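Nucleoporin NUP159 (Saccharomyces cerevisiae, PDB 1XIP) serves in the nuclear pore complex, its N-terminal beta-propeller domain tethering the helicase Dbp5 to the pore for mRNA export. Local coordinates at residues A[27-31]-A[54-59]; A[82-87]-A[116-120]. All blocks are in the same frame, centred on the assembly; numbering follows the deposited sequence.

Interaction 1. Residues A[27-31]-A[54-59]; sequences ILPSF and AASGSK
The ring of F31 lies with one face over the backbone of G57. G57 N sits 3.3 Å above the ring plane, over its centre, and the C of S56 is over the same face. G57 CA makes a CH-pi contact with that face, 4.0 Å from the F31 ring centroid and 14° off the ring normal. S56 OG comes to the CE2 side of the ring, 3.4 Å from F31 CE2. The ring is also packed by P36 and by I338 of strand 337-343. S56 OG is a hydrogen-bond donor to P29 O at 2.8 Å, lying in the carbonyl plane with a C=O...O angle of 159°; its place anti to the backbone N (chi1 -172°) sends the hydroxyl across to the loop. Segment 54-59 is the turn end of the hairpin formed by strands 51-56 and 59-64 of one four-stranded propeller blade, closed by a type I' turn from S56 to K59 in which S56 and K59 bond each other in both directions through their main chains. Segment 27-31 leaves strand 18-26, the N-terminal strand that completes the blade of the C-terminal strands 337-343, 365-370 and 374-381, the ring closure usual in beta-propellers; its backbone is bonded to G373 and N371, so the contact joins two neighbouring blades. G57, at positive phi within the turn, brings its CA to 3.6 Å from S30 O in a CA-H...O contact. At the other end L28 points into the hairpin: CD1 reaches A54 CB at 3.7 Å and also touches S56 N, while CD2 meets the CD of K59. The ring of P29 crosses the K59 side chain at about a right angle, with P29 CG 3.9 Å from K59 CB.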
loop_
_atom_site.group_PDB
_atom_site.type_symbol
_atom_site.label_atom_id
_atom_site.label_comp_id
_atom_site.label_asym_id
_atom_site.label_seq_id
_atom_site.Cartn_x
_atom_site.Cartn_y
_atom_site.Cartn_z
ATOM N N ILE A 27 -17.190 9.519 -1.445
ATOM C CA ILE A 27 -17.336 9.961 -0.074
ATOM C C ILE A 27 -16.479 11.182 0.212
ATOM O O ILE A 27 -16.631 11.817 1.275
ATOM C CB ILE A 27 -17.008 8.827 0.928
ATOM C CG1 ILE A 27 -15.541 8.403 0.808
ATOM C CG2 ILE A 27 -18.013 7.648 0.755
ATOM C CD1 ILE A 27 -14.956 7.846 2.089
ATOM N N LEU A 28 -15.591 11.519 -0.724
ATOM C CA LEU A 28 -14.693 12.653 -0.549
ATOM C C LEU A 28 -14.421 13.324 -1.883
ATOM O O LEU A 28 -14.652 12.733 -2.912
ATOM C CB LEU A 28 -13.379 12.186 0.089
ATOM C CG LEU A 28 -13.416 11.718 1.539
ATOM C CD1 LEU A 28 -12.063 11.073 1.900
ATOM C CD2 LEU A 28 -13.693 12.897 2.421
ATOM N N PRO A 29 -13.910 14.546 -1.889
ATOM C CA PRO A 29 -13.601 15.201 -3.165
ATOM C C PRO A 29 -12.440 14.516 -3.916
ATOM O O PRO A 29 -11.564 13.887 -3.316
ATOM C CB PRO A 29 -13.238 16.635 -2.757
ATOM C CG PRO A 29 -12.818 16.539 -1.345
ATOM C CD PRO A 29 -13.579 15.392 -0.728
ATOM N N SER A 30 -12.488 14.644 -5.244
ATOM C CA SER A 30 -11.505 14.097 -6.170
ATOM C C SER A 30 -10.206 14.901 -6.183
ATOM O O SER A 30 -10.183 16.080 -5.842
ATOM C CB SER A 30 -12.108 14.075 -7.579
ATOM O OG SER A 30 -11.170 13.649 -8.547
ATOM N N PHE A 31 -9.125 14.246 -6.594
ATOM C CA PHE A 31 -7.847 14.901 -6.834
ATOM C C PHE A 31 -7.785 15.511 -8.246
ATOM O O PHE A 31 -6.790 16.160 -8.604
ATOM C CB PHE A 31 -6.722 13.885 -6.684
ATOM C CG PHE A 31 -6.307 13.631 -5.266
ATOM C CD1 PHE A 31 -5.517 14.554 -4.580
ATOM C CD2 PHE A 31 -6.680 12.445 -4.614
ATOM C CE1 PHE A 31 -5.104 14.304 -3.279
ATOM C CE2 PHE A 31 -6.270 12.186 -3.288
ATOM C CZ PHE A 31 -5.482 13.115 -2.628
ATOM N N ALA A 54 -9.685 8.901 6.397
ATOM C CA ALA A 54 -9.525 8.922 4.957
ATOM C C ALA A 54 -9.190 10.337 4.577
ATOM O O ALA A 54 -9.594 11.273 5.258
ATOM C CB ALA A 54 -10.802 8.480 4.283
ATOM N N ALA A 55 -8.413 10.483 3.509
ATOM C CA ALA A 55 -8.120 11.771 2.938
ATOM C C ALA A 55 -8.114 11.703 1.401
ATOM O O ALA A 55 -7.446 10.858 0.810
ATOM C CB ALA A 55 -6.784 12.263 3.455
ATOM N N SER A 56 -8.863 12.590 0.759
ATOM C CA SER A 56 -8.806 12.735 -0.693
ATOM C C SER A 56 -9.072 14.160 -1.058
ATOM O O SER A 56 -9.814 14.854 -0.357
ATOM C CB SER A 56 -9.845 11.843 -1.379
ATOM O OG SER A 56 -9.661 11.841 -2.795
ATOM N N GLY A 57 -8.473 14.609 -2.155
ATOM C CA GLY A 57 -8.640 15.984 -2.623
ATOM C C GLY A 57 -8.531 17.066 -1.554
ATOM O O GLY A 57 -9.387 17.939 -1.478
ATOM N N SER A 58 -7.487 17.023 -0.725
ATOM C CA SER A 58 -7.274 18.071 0.281
ATOM C C SER A 58 -8.206 18.033 1.511
ATOM O O SER A 58 -7.995 18.799 2.445
ATOM C CB SER A 58 -7.331 19.482 -0.341
ATOM O OG SER A 58 -6.284 19.694 -1.275
ATOM N N LYS A 59 -9.216 17.165 1.518
ATOM C CA LYS A 59 -10.058 16.981 2.705
ATOM C C LYS A 59 -9.708 15.691 3.421
ATOM O O LYS A 59 -9.746 14.607 2.820
ATOM C CB LYS A 59 -11.538 16.966 2.318
ATOM C CG LYS A 59 -12.486 17.139 3.480
ATOM C CD LYS A 59 -13.832 16.518 3.168
ATOM C CE LYS A 59 -15.019 17.489 3.375
ATOM N NZ LYS A 59 -16.346 16.775 3.602
#

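Interaction 2. Residues A[82-87]-A[116-120]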
loop_
_atom_site.group_PDB
_atom_site.type_symbol
_atom_site.label_atom_id
_atom_site.label_comp_id
_atom_site.label_asym_id
_atom_site.label_seq_id
_atom_site.Cartn_x
_atom_site.Cartn_y
_atom_site.Cartn_z
ATOM N N LYS A 82 -16.977 12.661 12.247
ATOM C CA LYS A 82 -16.747 13.106 13.615
ATOM C C LYS A 82 -15.866 14.339 13.605
ATOM O O LYS A 82 -16.001 15.215 14.459
ATOM C CB LYS A 82 -16.063 12.027 14.467
ATOM C CG LYS A 82 -16.758 10.669 14.534
ATOM C CD LYS A 82 -18.261 10.795 14.854
ATOM C CE LYS A 82 -18.538 10.452 16.327
ATOM N NZ LYS A 82 -19.800 11.044 16.842
ATOM N N TRP A 83 -14.948 14.379 12.645
ATOM C CA TRP A 83 -13.958 15.441 12.530
ATOM C C TRP A 83 -13.543 15.592 11.082
ATOM O O TRP A 83 -13.575 14.635 10.335
ATOM C CB TRP A 83 -12.757 15.088 13.365
ATOM C CG TRP A 83 -11.551 15.937 13.161
ATOM C CD1 TRP A 83 -11.200 17.031 13.886
ATOM C CD2 TRP A 83 -10.493 15.730 12.216
ATOM N NE1 TRP A 83 -10.001 17.533 13.440
ATOM C CE2 TRP A 83 -9.543 16.749 12.416
ATOM C CE3 TRP A 83 -10.251 14.784 11.203
ATOM C CZ2 TRP A 83 -8.383 16.859 11.654
ATOM C CZ3 TRP A 83 -9.089 14.901 10.433
ATOM C CH2 TRP A 83 -8.176 15.930 10.670
ATOM N N GLU A 84 -13.172 16.804 10.687
ATOM C CA GLU A 84 -12.643 17.059 9.344
ATOM C C GLU A 84 -11.759 18.303 9.301
ATOM O O GLU A 84 -11.924 19.236 10.087
ATOM C CB GLU A 84 -13.764 17.170 8.313
ATOM C CG GLU A 84 -14.429 18.528 8.291
ATOM C CD GLU A 84 -14.495 19.131 6.898
ATOM O OE1 GLU A 84 -15.613 19.130 6.301
ATOM O OE2 GLU A 84 -13.442 19.600 6.392
ATOM N N LYS A 85 -10.814 18.299 8.377
ATOM C CA LYS A 85 -9.919 19.414 8.199
ATOM C C LYS A 85 -9.408 19.405 6.779
ATOM O O LYS A 85 -9.056 18.364 6.250
ATOM C CB LYS A 85 -8.740 19.314 9.160
ATOM C CG LYS A 85 -7.748 20.445 9.015
ATOM C CD LYS A 85 -6.729 20.470 10.116
ATOM C CE LYS A 85 -5.697 21.536 9.846
ATOM N NZ LYS A 85 -6.316 22.885 9.771
ATOM N N GLU A 86 -9.371 20.575 6.169
ATOM C CA GLU A 86 -8.724 20.758 4.888
ATOM C C GLU A 86 -7.202 20.700 5.082
ATOM O O GLU A 86 -6.627 21.543 5.765
ATOM C CB GLU A 86 -9.157 22.094 4.286
ATOM C CG GLU A 86 -8.538 22.424 2.938
ATOM C CD GLU A 86 -9.549 22.383 1.799
ATOM O OE1 GLU A 86 -10.480 21.514 1.835
ATOM O OE2 GLU A 86 -9.404 23.214 0.861
ATOM N N ILE A 87 -6.573 19.668 4.522
ATOM C CA ILE A 87 -5.119 19.557 4.473
ATOM C C ILE A 87 -4.716 19.136 3.057
ATOM O O ILE A 87 -4.994 18.012 2.632
ATOM C CB ILE A 87 -4.573 18.541 5.510
ATOM C CG1 ILE A 87 -5.386 18.585 6.805
ATOM C CG2 ILE A 87 -3.092 18.818 5.794
ATOM C CD1 ILE A 87 -5.112 17.449 7.777
ATOM N N LEU A 116 -10.864 16.024 20.169
ATOM C CA LEU A 116 -10.737 16.295 18.734
ATOM C C LEU A 116 -10.385 17.747 18.379
ATOM O O LEU A 116 -10.154 18.067 17.213
ATOM C CB LEU A 116 -11.996 15.850 17.989
ATOM C CG LEU A 116 -12.225 14.340 17.888
ATOM C CD1 LEU A 116 -13.691 14.034 17.604
ATOM C CD2 LEU A 116 -11.324 13.664 16.856
ATOM N N SER A 117 -10.333 18.615 19.383
ATOM C CA SER A 117 -9.936 20.000 19.171
ATOM C C SER A 117 -8.435 20.112 18.896
ATOM O O SER A 117 -7.980 21.084 18.279
ATOM C CB SER A 117 -10.325 20.871 20.372
ATOM O OG SER A 117 -10.271 20.139 21.584
ATOM N N GLU A 118 -7.678 19.108 19.341
ATOM C CA GLU A 118 -6.215 19.160 19.310
ATOM C C GLU A 118 -5.638 18.525 18.061
ATOM O O GLU A 118 -5.578 17.304 17.931
ATOM C CB GLU A 118 -5.621 18.522 20.565
ATOM C CG GLU A 118 -6.057 19.187 21.866
ATOM C CD GLU A 118 -4.968 20.042 22.519
ATOM O OE1 GLU A 118 -3.755 19.774 22.292
ATOM O OE2 GLU A 118 -5.329 20.978 23.279
ATOM N N PHE A 119 -5.227 19.377 17.134
ATOM C CA PHE A 119 -4.555 18.946 15.927
ATOM C C PHE A 119 -3.133 19.490 15.917
ATOM O O PHE A 119 -2.881 20.610 15.466
ATOM C CB PHE A 119 -5.329 19.391 14.685
ATOM C CG PHE A 119 -4.825 18.779 13.415
ATOM C CD1 PHE A 119 -5.143 17.467 13.089
ATOM C CD2 PHE A 119 -4.002 19.510 12.554
ATOM C CE1 PHE A 119 -4.666 16.900 11.916
ATOM C CE2 PHE A 119 -3.523 18.962 11.390
ATOM C CZ PHE A 119 -3.853 17.650 11.063
ATOM N N ARG A 120 -2.207 18.682 16.417
ATOM C CA ARG A 120 -0.842 19.121 16.663
ATOM C C ARG A 120 0.101 18.780 15.528
ATOM O O ARG A 120 -0.093 17.801 14.822
ATOM C CB ARG A 120 -0.324 18.495 17.952
ATOM C CG ARG A 120 -0.765 19.238 19.211
ATOM C CD ARG A 120 -0.239 18.632 20.514
ATOM N NE ARG A 120 0.046 19.656 21.527
ATOM C CZ ARG A 120 1.259 19.915 22.033
ATOM N NH1 ARG A 120 2.329 19.236 21.624
ATOM N NH2 ARG A 120 1.403 20.865 22.952
#
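Aromatic and aliphatic side chains of W83, K85, I87, L116 and F119 join two successive four-stranded blades of the beta-propeller at their outermost strands: strand 83-86 ends one blade and strand 119-124 ends the next. I87 lies just past strand 83-86, and L116 in the turn leading into strand 119-124. Strand 83-86 starts with a classic beta bulge, K82 and W83 both facing V62. Contact between the segments runs mainly through side chains, and the nearest CA pair, W83 and L116, is 7.0 Å apart. Between the aromatic rings, the six-membered ring of W83 and the ring of F119 are roughly parallel, planes at 26°, but strongly offset, with little of one ring above the other and centroids 5.6 Å apart; they touch where W83 CZ2 comes to 3.6 Å from F119 CD1. The ring of F119 also meets that of Y109 of strand 107-112, and L111 of the same strand touches both W83 and F119. The CH-pi contact belongs to K85, whose CD lies over one face of F119, 3.9 Å from its centroid and 19° off the normal. Its chain runs extended from CB to CE, with CG anti to the backbone N (chi1 179°), and bends only at chi4, so that methylenes rather than the amino group lie against the ring. Aliphatic packing completes the set: L116 CD2 rests 4.0 Å from W83 CB. The I87 and F119 side chains reach toward each other from opposite directions, and I87 CD1 ends 3.5 Å from F119 CZ.

In the fold
Both contacts involve the blade of strands 43-46, 51-56, 59-64 and 83-86. Interaction 1 ties its central hairpin to the loop leaving the preceding blade and is partly buried, its centre about 17 Å from that of the chain; interaction 2 joins its last strand to the next blade at the surface, about 24 Å out. The inner contact combines a hydroxyl-to-carbonyl bond with a ring laid on a glycine, whereas the outer one rests mainly on aromatic and aliphatic packing, with no hydrogen bond between its two segments. Their centres are about 15 Å apart, and they meet directly where S58 O and I87 N form a probable hydrogen bond of 2.7 Å.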